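PDB 2YVU: probable adenylyl-sulfate kinase from Aeropyrum pernix, which probably phosphorylates adenosine 5'-phosphosulfate with ATP to give 3'-phosphoadenylyl sulfate, the activated form of sulfate. Local coordinates for residues Tyr178-Val181 against Lys182-Glu186. Numbering follows the deposited sequence.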
# COMPACT_ATOMS: atom_id res chain seq x y z
N TYR A 178 -19.37 -8.98 11.85
CA TYR A 178 -19.45 -9.92 10.74
C TYR A 178 -20.80 -9.81 10.05
O TYR A 178 -20.86 -9.91 8.83
CB TYR A 178 -19.22 -11.34 11.27
CG TYR A 178 -19.53 -12.44 10.26
CD1 TYR A 178 -20.85 -12.83 10.01
CD2 TYR A 178 -18.51 -13.09 9.57
CE1 TYR A 178 -21.15 -13.84 9.11
CE2 TYR A 178 -18.80 -14.11 8.65
CZ TYR A 178 -20.12 -14.48 8.43
OH TYR A 178 -20.41 -15.46 7.54
N SER A 179 -21.89 -9.61 10.80
CA SER A 179 -23.22 -9.51 10.18
C SER A 179 -23.34 -8.27 9.31
O SER A 179 -23.95 -8.32 8.24
CB SER A 179 -24.31 -9.48 11.25
OG SER A 179 -24.39 -10.72 11.94
N LEU A 180 -22.76 -7.15 9.76
CA LEU A 180 -22.79 -5.89 9.00
C LEU A 180 -21.98 -6.11 7.71
O LEU A 180 -22.43 -5.79 6.61
CB LEU A 180 -22.17 -4.74 9.81
CG LEU A 180 -22.51 -3.25 9.55
CD1 LEU A 180 -21.25 -2.37 9.70
CD2 LEU A 180 -23.09 -3.06 8.18
N VAL A 181 -20.77 -6.66 7.86
CA VAL A 181 -19.92 -6.90 6.70
C VAL A 181 -20.63 -7.78 5.67
O VAL A 181 -20.67 -7.46 4.48
CB VAL A 181 -18.58 -7.59 7.11
CG1 VAL A 181 -17.89 -8.16 5.89
CG2 VAL A 181 -17.65 -6.56 7.79
N LYS A 182 -21.17 -8.91 6.12
CA LYS A 182 -21.86 -9.82 5.20
C LYS A 182 -23.09 -9.16 4.58
O LYS A 182 -23.45 -9.45 3.45
CB LYS A 182 -22.26 -11.10 5.93
CG LYS A 182 -21.07 -11.94 6.38
CD LYS A 182 -20.34 -12.61 5.20
CE LYS A 182 -21.21 -13.71 4.59
NZ LYS A 182 -20.45 -14.68 3.75
N ALA A 183 -23.71 -8.25 5.32
CA ALA A 183 -24.89 -7.58 4.80
C ALA A 183 -24.49 -6.65 3.67
O ALA A 183 -25.26 -6.43 2.74
CB ALA A 183 -25.59 -6.80 5.90
N VAL A 184 -23.28 -6.11 3.74
CA VAL A 184 -22.82 -5.18 2.73
C VAL A 184 -22.18 -5.81 1.49
O VAL A 184 -22.42 -5.36 0.37
CB VAL A 184 -21.82 -4.15 3.35
CG1 VAL A 184 -21.17 -3.30 2.26
CG2 VAL A 184 -22.55 -3.25 4.34
N ILE A 185 -21.36 -6.84 1.68
CA ILE A 185 -20.68 -7.45 0.55
C ILE A 185 -21.60 -8.39 -0.20
O ILE A 185 -21.19 -9.01 -1.18
CB ILE A 185 -19.42 -8.24 0.98
CG1 ILE A 185 -19.82 -9.39 1.91
CG2 ILE A 185 -18.44 -7.30 1.65
CD1 ILE A 185 -18.66 -10.21 2.40
N GLU A 186 -22.84 -8.47 0.28
CA GLU A 186 -23.90 -9.30 -0.30
C GLU A 186 -24.00 -10.67 0.34
O GLU A 186 -25.15 -11.06 0.66
CB GLU A 186 -23.73 -9.41 -1.83
CG GLU A 186 -24.03 -8.10 -2.56
CD GLU A 186 -23.09 -7.82 -3.73
OE1 GLU A 186 -23.07 -8.63 -4.69
OE2 GLU A 186 -22.38 -6.80 -3.69
OXT GLU A 186 -22.95 -11.32 0.53
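Lys182 folds its aliphatic chain over one face of the Tyr178 ring, one helical turn earlier. The evidence for a CH-pi contact is that Lys182 CG stands 3.6 Å from the ring centroid of Tyr178, 23° off the ring normal and shifted toward the rim, with CE1 its nearest ring atom at 3.3 Å. The torsions account for this: Tyr178 places CG anti to its backbone nitrogen (chi1 169°), and Lys182 bends at chi2 and chi3, which keeps its chain by the ring and brings CE to 3.5 Å from Tyr178 OH. The polar ends converge on Glu40: Glu40 OE2 is hydrogen-bonded to Tyr178 OH, and OE1 forms a salt bridge with Lys182 NZ. Replacing Tyr178 with alanine would probably strip the lysine chain of its flat support and leave Glu40 without its phenolic partner.

In the backbone, Lys182 N donates to Tyr178 O at 2.9 Å, with an N-H...O angle of 168°. Val181, the buried member, repeats the i to i+4 pattern: Ile185 N donates a hydrogen bond to Val181 O (2.9 Å), and a weak bond from Val184 N reaches the same oxygen. Val181 CG1 approaches Ile185 CD1 at 4.1 Å, while the Val181 side chain also rests on Ile14 and Val16 of strand 14-19 and on Leu33 of helix 26-39. Such i to i+4 pairing is characteristic of an alpha-helix; here it belongs to the C-terminal helix 170-184, whose apolar side, including Val181, packs on the parallel sheet of the P-loop kinase fold.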